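Side-chain contacts in Ent-copalyl diphosphate synthase (Streptomyces platensis, PDB 5BP8), which belongs to the largely helical terpene cyclases that are related in fold to squalene-hopene cyclase: residues K188-L193 with G203-E208; V239-D244 with S255-V260; T197-R202 with L228-D233; F338-V343 with D396-S401; P211-S216 with A299-P304. One frame throughout, in Å; residues are numbered along the deposited sequence.

Contact 1 of 5, residues K188-L193 with G203-E208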
# COMPACT_ATOMS: atom_id res chain seq x y z
N LYS A 188 4.67 5.69 14.09
CA LYS A 188 4.72 5.02 12.79
C LYS A 188 4.63 3.50 12.91
O LYS A 188 4.40 2.81 11.89
CB LYS A 188 5.98 5.42 12.03
CG LYS A 188 7.24 4.73 12.53
CD LYS A 188 8.47 5.47 12.04
CE LYS A 188 8.59 5.42 10.53
NZ LYS A 188 9.85 6.06 10.03
N LEU A 189 4.88 2.96 14.10
CA LEU A 189 4.76 1.51 14.35
C LEU A 189 3.44 1.12 14.99
O LEU A 189 3.20 -0.06 15.21
CB LEU A 189 5.92 1.02 15.23
CG LEU A 189 7.30 1.15 14.52
CD1 LEU A 189 8.42 0.81 15.49
CD2 LEU A 189 7.37 0.28 13.28
N TRP A 190 2.55 2.06 15.29
CA TRP A 190 1.23 1.67 15.77
C TRP A 190 0.50 0.77 14.78
O TRP A 190 -0.25 -0.12 15.18
CB TRP A 190 0.35 2.89 16.05
CG TRP A 190 0.86 3.76 17.19
CD1 TRP A 190 1.95 3.52 18.01
CD2 TRP A 190 0.29 5.00 17.64
NE1 TRP A 190 2.09 4.55 18.92
CE2 TRP A 190 1.09 5.47 18.72
CE3 TRP A 190 -0.77 5.78 17.21
CZ2 TRP A 190 0.81 6.66 19.40
CZ3 TRP A 190 -1.04 6.98 17.86
CH2 TRP A 190 -0.25 7.40 18.95
N HIS A 191 0.71 1.03 13.50
CA HIS A 191 0.15 0.22 12.42
C HIS A 191 0.54 -1.26 12.53
O HIS A 191 -0.16 -2.12 11.97
CB HIS A 191 0.63 0.78 11.08
CG HIS A 191 -0.09 0.20 9.91
ND1 HIS A 191 -1.39 0.51 9.61
CD2 HIS A 191 0.31 -0.69 8.97
CE1 HIS A 191 -1.77 -0.16 8.54
NE2 HIS A 191 -0.76 -0.90 8.13
N THR A 192 1.65 -1.55 13.24
CA THR A 192 2.18 -2.90 13.36
C THR A 192 2.15 -3.43 14.82
O THR A 192 2.87 -4.36 15.20
CB THR A 192 3.56 -3.02 12.68
OG1 THR A 192 3.97 -4.41 12.63
CG2 THR A 192 4.58 -2.26 13.33
N LEU A 193 1.25 -2.86 15.61
CA LEU A 193 1.17 -3.21 17.02
C LEU A 193 1.06 -4.73 17.25
O LEU A 193 1.64 -5.25 18.19
CB LEU A 193 -0.01 -2.50 17.69
CG LEU A 193 -0.32 -2.84 19.16
CD1 LEU A 193 0.85 -2.47 20.07
CD2 LEU A 193 -1.59 -2.13 19.62
N GLY A 203 1.37 1.99 24.48
CA GLY A 203 1.37 3.41 24.19
C GLY A 203 0.75 3.82 22.87
O GLY A 203 0.75 5.00 22.54
N ALA A 204 0.25 2.86 22.09
CA ALA A 204 -0.50 3.19 20.90
C ALA A 204 -1.85 3.76 21.30
O ALA A 204 -2.48 3.28 22.25
CB ALA A 204 -0.65 1.97 20.01
N ARG A 205 -2.27 4.79 20.58
CA ARG A 205 -3.49 5.52 20.90
C ARG A 205 -4.51 5.41 19.78
O ARG A 205 -4.24 5.83 18.68
CB ARG A 205 -3.19 6.99 21.10
CG ARG A 205 -2.12 7.29 22.13
CD ARG A 205 -2.26 8.74 22.52
NE ARG A 205 -1.08 9.26 23.20
CZ ARG A 205 -1.09 10.38 23.92
NH1 ARG A 205 -2.21 11.08 24.07
NH2 ARG A 205 0.03 10.80 24.50
N PRO A 206 -5.71 4.89 20.08
CA PRO A 206 -6.73 4.85 19.04
C PRO A 206 -7.06 6.25 18.53
O PRO A 206 -7.03 7.26 19.29
CB PRO A 206 -7.94 4.22 19.77
CG PRO A 206 -7.34 3.47 20.90
CD PRO A 206 -6.17 4.29 21.33
N HIS A 207 -7.37 6.31 17.25
CA HIS A 207 -7.91 7.52 16.66
C HIS A 207 -9.17 7.97 17.43
O HIS A 207 -10.05 7.18 17.72
CB HIS A 207 -8.22 7.30 15.18
CG HIS A 207 -8.94 8.44 14.54
ND1 HIS A 207 -8.39 9.69 14.40
CD2 HIS A 207 -10.18 8.51 13.99
CE1 HIS A 207 -9.27 10.50 13.83
NE2 HIS A 207 -10.35 9.80 13.56
N GLU A 208 -9.21 9.26 17.73
CA GLU A 208 -10.33 9.87 18.44
C GLU A 208 -10.63 11.17 17.71
O GLU A 208 -9.73 11.94 17.45
CB GLU A 208 -9.91 10.24 19.85
CG GLU A 208 -9.89 9.11 20.83
CD GLU A 208 -9.83 9.61 22.27
OE1 GLU A 208 -10.64 10.50 22.63
OE2 GLU A 208 -8.98 9.11 23.04
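The indole nitrogen NE1 of Trp190 donates a hydrogen bond to the backbone oxygen of Leu185, a little earlier in the chain, and also lies 3.5 Å from Ala204 CA. The polar atom of the ring is therefore secured near its own segment, while the carbon frame of the indole is laid against 203-208. Ala204 CA sits over the five-membered ring, 3.5 Å from its centroid and 13° off the normal, which defines a CH-pi contact. On the same face the amide nitrogen of Arg205 rests 3.5 Å above the ring plane, toward the rim of the benzo part, so the indole follows the peptide from Ala204 to Arg205 rather than one side chain. Two methylene groups extend this cover: Arg205 CB and CG each come within 3.7 Å of Trp190 CH2. With CG of Trp190 anti to its carbonyl carbon (chi1 -66°), the ring swings out from 188-193 and reaches across. At the pyrrole end the methyl CB of Ala204 meets Trp190 CD1 at 3.6 Å, and Leu193 CD2 approaches the same methyl at 4.2 Å. Leu193 in turn packs on Ala223 and Trp227 of helix 221-228, and Trp227 NE1 bonds to Ala204 O, so this helix holds both segments. Between 188-193 and 203-208 there is no hydrogen bond at all, although 224 Å² is buried. The adhesion therefore probably rests on apolar burial, dispersion and the weak CH-pi term, and the Leu185 bond would be expected to restrict rotation of the indole.

Contact 2 of 5, residues V239-D244 with S255-V260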
# COMPACT_ATOMS: atom_id res chain seq x y z
N VAL A 239 -14.21 -1.63 18.38
CA VAL A 239 -15.08 -2.71 17.98
C VAL A 239 -15.94 -2.29 16.79
O VAL A 239 -16.12 -3.08 15.86
CB VAL A 239 -15.94 -3.22 19.16
CG1 VAL A 239 -16.99 -4.20 18.66
CG2 VAL A 239 -15.04 -3.90 20.18
N ALA A 240 -16.46 -1.06 16.80
CA ALA A 240 -17.28 -0.57 15.71
C ALA A 240 -16.45 -0.44 14.43
O ALA A 240 -16.94 -0.74 13.32
CB ALA A 240 -17.87 0.79 16.06
N TYR A 241 -15.20 0.01 14.57
CA TYR A 241 -14.32 0.07 13.39
C TYR A 241 -14.14 -1.32 12.77
O TYR A 241 -14.36 -1.49 11.57
CB TYR A 241 -13.00 0.66 13.80
CG TYR A 241 -11.85 0.50 12.83
CD1 TYR A 241 -11.72 1.32 11.72
CD2 TYR A 241 -10.84 -0.43 13.09
CE1 TYR A 241 -10.62 1.18 10.84
CE2 TYR A 241 -9.75 -0.56 12.25
CZ TYR A 241 -9.65 0.23 11.14
OH TYR A 241 -8.53 0.08 10.35
N LEU A 242 -13.78 -2.32 13.59
CA LEU A 242 -13.60 -3.69 13.08
C LEU A 242 -14.88 -4.22 12.44
O LEU A 242 -14.84 -4.82 11.35
CB LEU A 242 -13.10 -4.63 14.18
CG LEU A 242 -11.66 -4.37 14.61
CD1 LEU A 242 -11.25 -5.33 15.72
CD2 LEU A 242 -10.72 -4.51 13.41
N ARG A 243 -16.02 -3.99 13.10
CA ARG A 243 -17.30 -4.41 12.53
C ARG A 243 -17.57 -3.76 11.19
O ARG A 243 -17.97 -4.43 10.23
CB ARG A 243 -18.45 -4.15 13.51
CG ARG A 243 -18.38 -5.05 14.74
CD ARG A 243 -19.34 -4.63 15.85
NE ARG A 243 -19.49 -5.66 16.88
CZ ARG A 243 -20.16 -5.52 18.03
NH1 ARG A 243 -20.78 -4.38 18.34
NH2 ARG A 243 -20.21 -6.53 18.88
N ASP A 244 -17.36 -2.45 11.11
CA ASP A 244 -17.61 -1.72 9.85
C ASP A 244 -16.72 -2.21 8.73
O ASP A 244 -17.17 -2.41 7.59
CB ASP A 244 -17.40 -0.23 10.03
CG ASP A 244 -18.52 0.46 10.81
OD1 ASP A 244 -19.64 -0.12 10.92
OD2 ASP A 244 -18.26 1.57 11.32
N SER A 255 -5.37 -4.32 4.92
CA SER A 255 -4.37 -4.11 5.97
C SER A 255 -4.25 -2.63 6.40
O SER A 255 -3.62 -2.32 7.41
CB SER A 255 -3.01 -4.63 5.50
OG SER A 255 -2.45 -3.81 4.46
N ILE A 256 -4.84 -1.74 5.61
CA ILE A 256 -4.83 -0.32 5.88
C ILE A 256 -6.17 0.26 5.46
O ILE A 256 -6.63 0.04 4.33
CB ILE A 256 -3.63 0.40 5.19
CG1 ILE A 256 -3.61 1.89 5.55
CG2 ILE A 256 -3.62 0.17 3.70
CD1 ILE A 256 -2.34 2.59 5.12
N THR A 257 -6.85 0.89 6.43
CA THR A 257 -8.12 1.57 6.19
C THR A 257 -8.43 2.44 7.39
O THR A 257 -8.23 2.02 8.52
CB THR A 257 -9.27 0.60 5.88
OG1 THR A 257 -10.44 1.34 5.49
CG2 THR A 257 -9.57 -0.32 7.07
N PRO A 258 -8.86 3.70 7.16
CA PRO A 258 -9.02 4.41 5.90
C PRO A 258 -7.69 4.81 5.27
O PRO A 258 -6.62 4.76 5.93
CB PRO A 258 -9.78 5.70 6.29
CG PRO A 258 -9.89 5.71 7.76
CD PRO A 258 -9.18 4.53 8.34
N ILE A 259 -7.78 5.24 4.02
CA ILE A 259 -6.69 5.86 3.28
C ILE A 259 -7.15 7.20 2.65
O ILE A 259 -6.65 7.63 1.61
CB ILE A 259 -6.16 4.94 2.16
CG1 ILE A 259 -7.25 4.53 1.17
CG2 ILE A 259 -5.46 3.73 2.76
CD1 ILE A 259 -6.68 4.09 -0.15
N VAL A 260 -8.13 7.83 3.28
CA VAL A 260 -8.88 8.96 2.68
C VAL A 260 -8.00 10.06 2.04
O VAL A 260 -8.24 10.44 0.90
CB VAL A 260 -9.89 9.52 3.69
CG1 VAL A 260 -9.25 10.03 4.97
CG2 VAL A 260 -10.76 10.59 3.06
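Tyr241 projects from helix 237-249 and brings the far end of its ring, CE1, CZ and OH, against the backbone and methyl group of Thr257. The phenol donates a hydrogen bond of 2.7 Å from Tyr241 OH to Thr257 O. The angle at the carbonyl oxygen is 149° and the donor is tilted 23° from the carbonyl plane, so the hydroxyl approaches between the C=O direction and the usual lone-pair angle, a little out of that plane. Relative to the ring, this oxygen lies at the edge, near the ring plane, and is 3.4 Å from CE1 of Tyr241. With CG anti to the backbone N (chi1 166°), the ring of Tyr241 extends away from its helix and delivers the hydroxyl to the loop. The side chains run alongside each other, pointing opposite ways, with Thr257 CG2 3.5 Å from Tyr241 OH. Pro258, joined to Thr257 by a cis peptide bond, adds a loose apolar contact, its CD 4.4 Å from CE1 of Tyr241.

All three touching residues are buried. Ser216, Pro221 and Thr224 also pack on Tyr241, while Thr257 has a backbone hydrogen bond to Cys219. The bond pairs the buried phenol with a buried carbonyl oxygen. The arrangement joins a helix to the loop leading into the next one, 260-274, a link between successive helices consistent with the helical-hairpin (alpha/alpha) architecture of relatives of squalene-hopene cyclase.

Contact 3 of 5, residues T197-R202 with L228-D233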
# COMPACT_ATOMS: atom_id res chain seq x y z
N THR A 197 2.64 -7.28 20.21
CA THR A 197 1.83 -7.98 21.19
C THR A 197 0.53 -8.42 20.58
O THR A 197 -0.03 -7.71 19.76
CB THR A 197 1.53 -7.10 22.44
OG1 THR A 197 0.76 -7.86 23.40
CG2 THR A 197 0.77 -5.85 22.08
N ARG A 198 0.05 -9.60 21.00
CA ARG A 198 -1.25 -10.10 20.57
C ARG A 198 -2.38 -9.44 21.32
O ARG A 198 -3.53 -9.50 20.87
CB ARG A 198 -1.34 -11.62 20.80
CG ARG A 198 -0.35 -12.40 19.97
CD ARG A 198 -0.47 -13.87 20.29
NE ARG A 198 -1.77 -14.37 19.88
CZ ARG A 198 -2.02 -14.97 18.71
NH1 ARG A 198 -1.07 -15.14 17.79
NH2 ARG A 198 -3.24 -15.39 18.46
N ASP A 199 -2.07 -8.87 22.48
CA ASP A 199 -3.07 -8.33 23.38
C ASP A 199 -2.39 -7.33 24.29
O ASP A 199 -1.76 -7.71 25.26
CB ASP A 199 -3.73 -9.46 24.18
CG ASP A 199 -4.84 -8.98 25.09
OD1 ASP A 199 -4.89 -7.79 25.44
OD2 ASP A 199 -5.66 -9.84 25.52
N GLY A 200 -2.46 -6.07 23.94
CA GLY A 200 -1.82 -5.01 24.71
C GLY A 200 -1.83 -3.70 23.97
O GLY A 200 -2.24 -3.64 22.82
N THR A 201 -1.43 -2.62 24.64
CA THR A 201 -1.60 -1.28 24.07
C THR A 201 -0.27 -0.62 23.76
O THR A 201 -0.13 0.02 22.71
CB THR A 201 -2.41 -0.39 25.03
OG1 THR A 201 -1.80 -0.41 26.33
CG2 THR A 201 -3.82 -0.97 25.15
N ARG A 202 0.71 -0.74 24.67
CA ARG A 202 2.09 -0.32 24.35
C ARG A 202 2.26 1.17 23.97
O ARG A 202 3.22 1.56 23.26
CB ARG A 202 2.66 -1.18 23.22
CG ARG A 202 2.58 -2.67 23.46
CD ARG A 202 3.74 -3.09 24.33
NE ARG A 202 3.61 -4.44 24.84
CZ ARG A 202 4.63 -5.19 25.21
NH1 ARG A 202 5.88 -4.74 25.09
NH2 ARG A 202 4.40 -6.40 25.67
N LEU A 228 -7.38 -3.93 21.43
CA LEU A 228 -8.63 -4.26 22.14
C LEU A 228 -8.52 -5.48 23.03
O LEU A 228 -9.25 -5.59 24.01
CB LEU A 228 -9.74 -4.54 21.12
CG LEU A 228 -10.28 -3.32 20.39
CD1 LEU A 228 -11.09 -3.71 19.16
CD2 LEU A 228 -11.11 -2.39 21.28
N GLY A 229 -7.67 -6.42 22.67
CA GLY A 229 -7.48 -7.61 23.45
C GLY A 229 -8.53 -8.69 23.20
O GLY A 229 -9.37 -8.59 22.30
N ALA A 230 -8.45 -9.72 24.02
CA ALA A 230 -9.16 -10.96 23.77
C ALA A 230 -10.65 -10.85 24.02
O ALA A 230 -11.43 -11.52 23.33
CB ALA A 230 -8.55 -12.08 24.59
N ALA A 231 -11.07 -9.97 24.93
CA ALA A 231 -12.49 -9.83 25.21
C ALA A 231 -12.86 -8.37 25.34
O ALA A 231 -13.07 -7.87 26.44
CB ALA A 231 -12.86 -10.61 26.47
N PRO A 232 -12.95 -7.65 24.21
CA PRO A 232 -13.17 -6.22 24.33
C PRO A 232 -14.59 -5.84 24.76
O PRO A 232 -15.54 -6.60 24.56
CB PRO A 232 -12.91 -5.70 22.91
CG PRO A 232 -13.09 -6.86 22.02
CD PRO A 232 -12.84 -8.11 22.81
N ASP A 233 -14.72 -4.64 25.32
CA ASP A 233 -16.02 -4.06 25.62
C ASP A 233 -16.74 -3.86 24.30
O ASP A 233 -16.19 -3.25 23.38
CB ASP A 233 -15.79 -2.71 26.31
CG ASP A 233 -17.07 -1.95 26.59
OD1 ASP A 233 -18.19 -2.38 26.25
OD2 ASP A 233 -16.92 -0.84 27.14
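The carboxylate of Asp199 lies against the backbone of Gly229 and Ala230, and its orientation sets which atoms meet. Asp199 CG stands 3.4 Å from Gly229 CA, and OD1 of Asp199 is 3.3 Å from that same CA. The other oxygen accepts the polar bond: Ala230 N donates to Asp199 OD2 over 3.2 Å, with an angle of 140° at the hydrogen. This donor arrives from above the carboxylate plane, 65° out of it, so the bond is both long and bent. Ala230 contributes its methyl as well, CB lying 3.8 Å from Asp199 OD2. Holding CG of Asp199 anti to the backbone N (chi1 -177°) sends the carboxylate across to 228-233.

The backbone of Asp199 is tied to Thr197, two residues earlier: Asp199 N donates to Thr197 OG1 at 3.1 Å. Alongside, a backbone hydrogen bond of Gly200 with Ala226 ties the same loop to helix 221-228 itself, while the aspartate holds the residues just after it. Gly229 follows that helix with a positive phi and offers the aspartate a backbone without a side chain. The pattern is an ST turn, Thr197 to Asp199, set against a helix C-terminus followed directly by a positive-phi glycine.

Contact 4 of 5, residues F338-V343 with D396-S401. With SO4 (sulfate ion), chain B.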
# COMPACT_ATOMS: atom_id res chain seq x y z
N PHE A 338 15.03 14.55 -0.03
CA PHE A 338 14.07 14.66 1.05
C PHE A 338 13.72 13.29 1.60
O PHE A 338 13.57 12.34 0.83
CB PHE A 338 12.78 15.33 0.56
CG PHE A 338 12.90 16.83 0.43
CD1 PHE A 338 13.68 17.40 -0.58
CD2 PHE A 338 12.22 17.66 1.31
CE1 PHE A 338 13.79 18.78 -0.68
CE2 PHE A 338 12.34 19.04 1.21
CZ PHE A 338 13.13 19.59 0.22
N SER A 339 13.57 13.19 2.91
CA SER A 339 13.08 11.94 3.51
C SER A 339 11.56 11.89 3.42
O SER A 339 10.91 12.91 3.24
CB SER A 339 13.50 11.80 4.96
OG SER A 339 12.91 12.81 5.74
N CYS A 340 11.00 10.68 3.57
CA CYS A 340 9.55 10.50 3.50
C CYS A 340 8.95 10.60 4.90
O CYS A 340 7.98 11.36 5.15
CB CYS A 340 9.19 9.16 2.85
SG CYS A 340 7.40 8.97 2.61
N PHE A 341 9.55 9.87 5.83
CA PHE A 341 9.25 10.04 7.25
C PHE A 341 10.44 10.75 7.87
O PHE A 341 11.48 10.97 7.22
CB PHE A 341 8.94 8.70 7.91
CG PHE A 341 7.59 8.16 7.56
CD1 PHE A 341 7.41 7.42 6.39
CD2 PHE A 341 6.50 8.39 8.37
CE1 PHE A 341 6.16 6.93 6.05
CE2 PHE A 341 5.25 7.91 8.03
CZ PHE A 341 5.07 7.16 6.89
N GLY A 342 10.30 11.19 9.11
CA GLY A 342 11.42 11.92 9.73
C GLY A 342 12.70 11.09 9.87
O GLY A 342 13.81 11.60 9.65
N VAL A 343 12.51 9.81 10.21
CA VAL A 343 13.58 8.86 10.37
C VAL A 343 13.32 7.71 9.40
O VAL A 343 12.22 7.14 9.40
CB VAL A 343 13.64 8.28 11.80
CG1 VAL A 343 14.82 7.32 11.92
CG2 VAL A 343 13.79 9.40 12.83
N ASP A 396 11.05 2.10 -6.35
CA ASP A 396 10.66 2.86 -5.18
C ASP A 396 10.31 1.92 -4.04
O ASP A 396 9.77 0.84 -4.26
CB ASP A 396 9.45 3.74 -5.46
CG ASP A 396 9.05 4.58 -4.26
OD1 ASP A 396 9.88 5.38 -3.81
OD2 ASP A 396 7.89 4.46 -3.77
N LYS A 397 10.59 2.37 -2.83
CA LYS A 397 10.35 1.58 -1.64
C LYS A 397 8.89 1.31 -1.33
O LYS A 397 8.61 0.40 -0.57
CB LYS A 397 11.00 2.25 -0.40
CG LYS A 397 10.30 3.48 0.11
CD LYS A 397 11.12 4.18 1.20
CE LYS A 397 11.16 3.38 2.49
NZ LYS A 397 11.78 4.17 3.59
N TRP A 398 7.95 2.14 -1.81
CA TRP A 398 6.55 2.00 -1.40
C TRP A 398 5.72 1.08 -2.31
O TRP A 398 4.56 0.86 -2.02
CB TRP A 398 5.84 3.37 -1.36
CG TRP A 398 6.50 4.33 -0.38
CD1 TRP A 398 6.98 5.58 -0.66
CD2 TRP A 398 6.76 4.10 1.02
NE1 TRP A 398 7.51 6.15 0.49
CE2 TRP A 398 7.40 5.26 1.52
CE3 TRP A 398 6.52 3.03 1.89
CZ2 TRP A 398 7.82 5.37 2.86
CZ3 TRP A 398 6.94 3.14 3.23
CH2 TRP A 398 7.57 4.31 3.70
N HIS A 399 6.30 0.57 -3.38
CA HIS A 399 5.52 -0.09 -4.41
C HIS A 399 6.36 -1.21 -5.01
O HIS A 399 7.55 -1.05 -5.29
CB HIS A 399 5.09 0.95 -5.43
CG HIS A 399 3.89 0.60 -6.24
ND1 HIS A 399 3.90 -0.36 -7.23
CD2 HIS A 399 2.66 1.14 -6.27
CE1 HIS A 399 2.73 -0.41 -7.81
NE2 HIS A 399 1.96 0.51 -7.26
N ALA A 400 5.71 -2.35 -5.25
CA ALA A 400 6.35 -3.51 -5.88
C ALA A 400 6.72 -3.36 -7.35
O ALA A 400 7.52 -4.13 -7.85
CB ALA A 400 5.43 -4.72 -5.72
N SER A 401 6.10 -2.42 -8.07
CA SER A 401 6.24 -2.29 -9.50
C SER A 401 7.23 -1.19 -9.95
O SER A 401 7.13 -0.03 -9.50
CB SER A 401 4.88 -1.96 -10.12
OG SER A 401 5.02 -1.85 -11.52
S SO4 B . 12.98 2.27 6.35
O1 SO4 B . 13.76 2.73 5.17
O2 SO4 B . 13.79 2.65 7.57
O3 SO4 B . 11.65 2.81 6.39
O4 SO4 B . 12.93 0.80 6.30
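Phe341 presents its ring edge to Trp398: the CZ2-CH2 corner of the indole lies at the edge of the phenyl ring, near its plane, and Phe341 CE1 comes to 3.8 Å from Trp398 CH2. One face of the Trp398 ring is covered by Lys397 CG, 3.6 Å above the plane and over its centre. Cys340 SG touches Trp398 NE1 at 3.5 Å and stands 4.5 Å from the centroid of the five-membered ring. The sulfur is 68° off the ring normal, an oblique sulfur-aromatic contact.

Beyond the indole, the chain of Lys397, bent at chi3 (-70°), brings NZ to a sulfate ion, probably from the crystallisation liquor, with bonds of 2.9 Å to O1 and 3.1 Å to O3. Lys397 NZ also bonds to Thr346 O, and the backbone nitrogens of Arg345 and Thr346 hold the same anion. An Asx turn shapes the loop: Trp398 N donates to Asp396 OD2 at 3.0 Å within a type I turn. Loop 396-401 lies between helices 370-386 and 402-416, with Trp398 bonded through its backbone to His496 of strand 495-496. Segment 338-343 lies between helices 307-319 and 349-365, and Cys340 packs on Thr351 and Trp398 on Ser350, both of helix 349-365.

Contact 5 of 5, residues P211-S216 with A299-P304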
# COMPACT_ATOMS: atom_id res chain seq x y z
N PRO A 211 -15.05 10.92 12.44
CA PRO A 211 -15.42 9.68 11.79
C PRO A 211 -14.66 9.53 10.47
O PRO A 211 -14.11 10.51 9.95
CB PRO A 211 -16.94 9.82 11.59
CG PRO A 211 -17.21 11.29 11.67
CD PRO A 211 -16.22 11.79 12.67
N PRO A 212 -14.65 8.32 9.90
CA PRO A 212 -15.48 7.19 10.26
C PRO A 212 -14.82 6.08 11.07
O PRO A 212 -15.46 5.05 11.31
CB PRO A 212 -15.85 6.61 8.89
CG PRO A 212 -14.63 6.85 8.08
CD PRO A 212 -14.03 8.13 8.57
N HIS A 213 -13.59 6.30 11.52
CA HIS A 213 -12.77 5.21 12.04
C HIS A 213 -12.30 5.45 13.47
O HIS A 213 -11.24 4.99 13.87
CB HIS A 213 -11.58 4.99 11.13
CG HIS A 213 -10.72 6.18 10.97
ND1 HIS A 213 -11.20 7.41 10.58
CD2 HIS A 213 -9.39 6.32 11.07
CE1 HIS A 213 -10.20 8.26 10.46
NE2 HIS A 213 -9.09 7.62 10.77
N ASN A 214 -13.10 6.17 14.26
CA ASN A 214 -12.76 6.29 15.68
C ASN A 214 -12.52 4.92 16.31
O ASN A 214 -13.28 3.98 16.07
CB ASN A 214 -13.86 7.02 16.44
CG ASN A 214 -13.81 8.51 16.23
OD1 ASN A 214 -12.74 9.11 16.27
ND2 ASN A 214 -14.96 9.12 15.99
N GLY A 215 -11.47 4.82 17.10
CA GLY A 215 -11.08 3.56 17.74
C GLY A 215 -10.03 2.74 17.00
O GLY A 215 -9.41 1.84 17.59
N SER A 216 -9.84 3.01 15.70
CA SER A 216 -8.78 2.34 14.95
C SER A 216 -7.41 2.73 15.50
O SER A 216 -7.20 3.86 16.00
CB SER A 216 -8.84 2.67 13.46
OG SER A 216 -8.70 4.06 13.22
N ALA A 299 -1.59 9.66 5.32
CA ALA A 299 -2.50 9.03 4.38
C ALA A 299 -3.95 9.08 4.88
O ALA A 299 -4.91 9.02 4.08
CB ALA A 299 -2.08 7.59 4.15
N ALA A 300 -4.10 9.21 6.19
CA ALA A 300 -5.39 9.30 6.86
C ALA A 300 -5.22 9.78 8.30
O ALA A 300 -4.12 9.67 8.87
CB ALA A 300 -6.09 7.95 6.86
N PRO A 301 -6.31 10.28 8.92
CA PRO A 301 -6.16 10.62 10.34
C PRO A 301 -5.80 9.36 11.16
O PRO A 301 -6.32 8.26 10.89
CB PRO A 301 -7.53 11.20 10.72
CG PRO A 301 -8.22 11.54 9.43
CD PRO A 301 -7.63 10.62 8.38
N GLY A 302 -4.96 9.52 12.16
CA GLY A 302 -4.52 8.38 12.99
C GLY A 302 -3.17 7.79 12.62
O GLY A 302 -2.69 6.86 13.30
N LEU A 303 -2.57 8.32 11.56
CA LEU A 303 -1.22 7.96 11.10
C LEU A 303 -0.29 9.19 11.19
O LEU A 303 -0.76 10.32 11.21
CB LEU A 303 -1.28 7.46 9.66
CG LEU A 303 -1.96 6.09 9.42
CD1 LEU A 303 -2.28 5.90 7.97
CD2 LEU A 303 -1.08 4.95 9.90
N PRO A 304 1.03 8.97 11.28
CA PRO A 304 1.95 10.11 11.34
C PRO A 304 2.10 10.72 9.97
O PRO A 304 1.98 10.03 8.95
CB PRO A 304 3.29 9.47 11.79
CG PRO A 304 3.18 8.03 11.44
CD PRO A 304 1.73 7.68 11.45
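His213 and Pro301, which account for nearly all of the surface buried here, join two type II beta turns, one from His213 to Ser216 and the other from Ala300 to Leu303. The imidazole of His213 donates from NE2 to the backbone oxygen of Pro301 at 2.8 Å, with a nearly straight angle of 163° at the hydrogen. The oxygen lies in the ring plane of His213, whereas the nitrogen stands 41° above the carbonyl plane and is not on a lone pair. His213 CG lies between its backbone N and carbonyl carbon (chi1 59°), a rotamer that turns the ring toward the second turn.

The imidazole and the pyrrolidine run roughly perpendicular to each other. CB of Pro301 comes to 3.9 Å from His213 NE2, and CG of Pro301 to 4.0 Å from His213 CE1. His207 stacks on the imidazole and also touches Pro301, while Pro258 and Tyr241 pack on His213, which is buried. In each turn the third residue is a glycine with positive phi, Gly215 and Gly302. The first turn is closed at one oxygen by two donors: His213 O accepts Ser216 N at 3.0 Å and, in the carbonyl plane, Ser216 OG at 2.8 Å.

In the fold
Contact 2 is the fully buried one; the other four are partly buried, and contact 3 lies farthest out, about 25 Å from the chain centre to its own centre. Contacts 1, 3 and 5 share the long loop between helices 193-196 and 221-228. Contact 5 meets contact 1 through the backbone pairs of His207 with Gly215 and Ser216, and meets contact 2 where Pro258 packs on His213. Contact 4 lies nearest the chain centre, about 11 Å between centres, and touches contact 1 through Lys188 and contact 5 through Phe341 on Pro304. The chemistry also differs: a tyrosine hydroxyl and a histidine N-H donate to backbone oxygens in contacts 2 and 5, a carboxylate accepts in contact 3, and contacts 1 and 4 rely on aromatic surfaces.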